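Local coordinates for protein glycerol-3-phosphate dehydrogenase [NAD(+)] 1 (Saccharomyces cerevisiae, PDB 4FGW) that catalyses the NAD(H)-dependent interconversion of dihydroxyacetone phosphate and sn-glycerol 3-phosphate, supporting glycerol accumulation during hyperosmotic stress, at residues N246-G251 against F360-A365. Sequence-based numbering, arbitrary orientation.
Sequences NVVALG and FPLFEA
In the helical C-terminal domain, Val247 and Val248 of helix 235-257 pack against Leu362 and Phe363 in the first turn of helix 361-371. The two short helical segments cross at 71°, with their axes 9.5 Å apart at closest approach, and the contact is wholly apolar and buried. Val247 CA lies 6.5 Å from Phe363 CA, and the Val247 side chain points toward the other helix. Its CG1 stands anti to the backbone N (chi1 175°), and the ring atom nearest to Val247 CG1 is Phe363 CD2, 3.8 Å away, with the two side chains crossing at about a right angle. Phe363 CG lies anti to its own carbonyl carbon (chi1 -68°), a rotation that brings the end of the ring nearer to the valines than the direction of its CB would suggest. Lys245, probably the proton acceptor in catalysis, directly precedes Asn246 and the valine pair on the same helix, and its side chain lies about 6 Å from that of Val248. The start of helix 361-371 is also tied to helix 261-283, where the Glu275 carboxylate accepts hydrogen bonds from the backbone N atoms of Leu362 and Phe363. Val248 completes the contact with both methyls: Val248 CG1 lies 4.3 Å from Leu362 CD2, while Val248 CG2 meets the edge of the ring near its plane, 4.0 Å from Phe363 CE2.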
ATOM      1  N   ASN A 246      -8.648  -7.411   7.051  1.00 51.33           N
ATOM      2  CA  ASN A 246      -9.970  -6.957   7.484  1.00 52.35           C
ATOM      3  C   ASN A 246      -9.967  -6.293   8.848  1.00 58.49           C
ATOM      4  O   ASN A 246     -10.801  -5.424   9.095  1.00 59.91           O
ATOM      5  CB  ASN A 246     -10.997  -8.070   7.368  1.00 52.34           C
ATOM      6  CG  ASN A 246     -11.058  -8.682   5.993  1.00 59.32           C
ATOM      7  OD1 ASN A 246     -10.745  -8.050   4.980  1.00 52.75           O
ATOM      8  ND2 ASN A 246     -11.402  -9.945   5.933  1.00 47.14           N
ATOM      9  N   VAL A 247      -8.999  -6.653   9.711  1.00 55.97           N
ATOM     10  CA  VAL A 247      -8.814  -6.030  11.030  1.00 58.00           C
ATOM     11  C   VAL A 247      -8.266  -4.617  10.774  1.00 59.48           C
ATOM     12  O   VAL A 247      -8.758  -3.649  11.363  1.00 60.96           O
ATOM     13  CB  VAL A 247      -7.893  -6.865  11.963  1.00 63.76           C
ATOM     14  CG1 VAL A 247      -7.616  -6.129  13.274  1.00 66.44           C
ATOM     15  CG2 VAL A 247      -8.493  -8.242  12.237  1.00 64.97           C
ATOM     16  N   VAL A 248      -7.292  -4.509   9.847  1.00 51.30           N
ATOM     17  CA  VAL A 248      -6.693  -3.245   9.428  1.00 49.78           C
ATOM     18  C   VAL A 248      -7.749  -2.334   8.750  1.00 53.58           C
ATOM     19  O   VAL A 248      -7.813  -1.140   9.061  1.00 54.94           O
ATOM     20  CB  VAL A 248      -5.442  -3.467   8.529  1.00 51.08           C
ATOM     21  CG1 VAL A 248      -4.756  -2.141   8.199  1.00 49.81           C
ATOM     22  CG2 VAL A 248      -4.456  -4.433   9.183  1.00 52.03           C
ATOM     23  N   ALA A 249      -8.587  -2.902   7.857  1.00 48.38           N
ATOM     24  CA  ALA A 249      -9.651  -2.172   7.153  1.00 48.08           C
ATOM     25  C   ALA A 249     -10.622  -1.499   8.137  1.00 54.79           C
ATOM     26  O   ALA A 249     -11.138  -0.417   7.841  1.00 54.47           O
ATOM     27  CB  ALA A 249     -10.407  -3.105   6.216  1.00 47.76           C
ATOM     28  N   LEU A 250     -10.835  -2.122   9.319  1.00 54.07           N
ATOM     29  CA  LEU A 250     -11.682  -1.558  10.372  1.00 57.07           C
ATOM     30  C   LEU A 250     -11.049  -0.283  10.935  1.00 63.06           C
ATOM     31  O   LEU A 250     -11.734   0.732  11.039  1.00 64.19           O
ATOM     32  CB  LEU A 250     -11.987  -2.573  11.486  1.00 59.74           C
ATOM     33  CG  LEU A 250     -12.921  -3.749  11.137  1.00 64.32           C
ATOM     34  CD1 LEU A 250     -12.887  -4.801  12.215  1.00 66.48           C
ATOM     35  CD2 LEU A 250     -14.369  -3.285  10.948  1.00 67.85           C
ATOM     36  N   GLY A 251      -9.739  -0.329  11.210  1.00 59.41           N
ATOM     37  CA  GLY A 251      -8.960   0.809  11.690  1.00 59.67           C
ATOM     38  C   GLY A 251      -8.970   1.975  10.721  1.00 62.35           C
ATOM     39  O   GLY A 251      -8.995   3.127  11.158  1.00 64.03           O
ATOM     40  N   PHE A 360       1.162  -6.213  19.138  1.00 80.89           N
ATOM     41  CA  PHE A 360       0.260  -5.806  18.059  1.00 75.95           C
ATOM     42  C   PHE A 360      -0.731  -4.709  18.512  1.00 80.42           C
ATOM     43  O   PHE A 360      -1.935  -4.974  18.583  1.00 79.81           O
ATOM     44  CB  PHE A 360      -0.436  -7.045  17.445  1.00 75.67           C
ATOM     45  CG  PHE A 360       0.532  -8.112  16.978  1.00 76.37           C
ATOM     46  CD1 PHE A 360       0.981  -9.100  17.849  1.00 82.97           C
ATOM     47  CD2 PHE A 360       1.014  -8.112  15.677  1.00 73.78           C
ATOM     48  CE1 PHE A 360       1.897 -10.067  17.426  1.00 83.53           C
ATOM     49  CE2 PHE A 360       1.920  -9.086  15.254  1.00 76.20           C
ATOM     50  CZ  PHE A 360       2.359 -10.054  16.131  1.00 78.10           C
ATOM     51  N   PRO A 361      -0.253  -3.468  18.807  1.00 78.03           N
ATOM     52  CA  PRO A 361      -1.175  -2.415  19.274  1.00 79.17           C
ATOM     53  C   PRO A 361      -2.352  -2.063  18.367  1.00 80.43           C
ATOM     54  O   PRO A 361      -3.419  -1.775  18.904  1.00 82.30           O
ATOM     55  CB  PRO A 361      -0.261  -1.218  19.558  1.00 82.22           C
ATOM     56  CG  PRO A 361       0.980  -1.490  18.812  1.00 84.47           C
ATOM     57  CD  PRO A 361       1.140  -2.975  18.797  1.00 80.15           C
ATOM     58  N   LEU A 362      -2.192  -2.109  17.020  1.00 72.59           N
ATOM     59  CA  LEU A 362      -3.297  -1.818  16.094  1.00 69.14           C
ATOM     60  C   LEU A 362      -4.378  -2.893  16.139  1.00 72.63           C
ATOM     61  O   LEU A 362      -5.560  -2.553  16.244  1.00 72.71           O
ATOM     62  CB  LEU A 362      -2.829  -1.546  14.658  1.00 65.11           C
ATOM     63  CG  LEU A 362      -3.938  -1.284  13.615  1.00 66.64           C
ATOM     64  CD1 LEU A 362      -4.680   0.035  13.894  1.00 68.33           C
ATOM     65  CD2 LEU A 362      -3.386  -1.304  12.225  1.00 61.41           C
ATOM     66  N   PHE A 363      -3.975  -4.185  16.102  1.00 68.85           N
ATOM     67  CA  PHE A 363      -4.893  -5.327  16.213  1.00 68.47           C
ATOM     68  C   PHE A 363      -5.643  -5.246  17.543  1.00 76.69           C
ATOM     69  O   PHE A 363      -6.859  -5.449  17.568  1.00 77.02           O
ATOM     70  CB  PHE A 363      -4.146  -6.677  16.086  1.00 69.73           C
ATOM     71  CG  PHE A 363      -3.554  -7.033  14.734  1.00 66.91           C
ATOM     72  CD1 PHE A 363      -2.691  -8.114  14.597  1.00 69.73           C
ATOM     73  CD2 PHE A 363      -3.857  -6.284  13.598  1.00 65.26           C
ATOM     74  CE1 PHE A 363      -2.138  -8.439  13.350  1.00 67.09           C
ATOM     75  CE2 PHE A 363      -3.305  -6.613  12.353  1.00 64.57           C
ATOM     76  CZ  PHE A 363      -2.455  -7.692  12.239  1.00 62.56           C
ATOM     77  N   GLU A 364      -4.929  -4.884  18.632  1.00 76.99           N
ATOM     78  CA  GLU A 364      -5.512  -4.729  19.966  1.00 81.65           C
ATOM     79  C   GLU A 364      -6.484  -3.549  20.016  1.00 85.48           C
ATOM     80  O   GLU A 364      -7.576  -3.700  20.556  1.00 87.64           O
ATOM     81  CB  GLU A 364      -4.426  -4.591  21.047  1.00 87.09           C
ATOM     82  CG  GLU A 364      -4.987  -4.660  22.463  1.00105.56           C
ATOM     83  CD  GLU A 364      -4.085  -4.198  23.593  1.00136.26           C
ATOM     84  OE1 GLU A 364      -2.911  -3.850  23.333  1.00137.85           O
ATOM     85  OE2 GLU A 364      -4.555  -4.210  24.754  1.00133.28           O
ATOM     86  N   ALA A 365      -6.094  -2.395  19.435  1.00 79.67           N
ATOM     87  CA  ALA A 365      -6.894  -1.168  19.379  1.00 79.50           C
ATOM     88  C   ALA A 365      -8.242  -1.394  18.685  1.00 81.06           C
ATOM     89  O   ALA A 365      -9.268  -0.991  19.234  1.00 82.79           O
ATOM     90  CB  ALA A 365      -6.114  -0.067  18.678  1.00 77.82           C
TER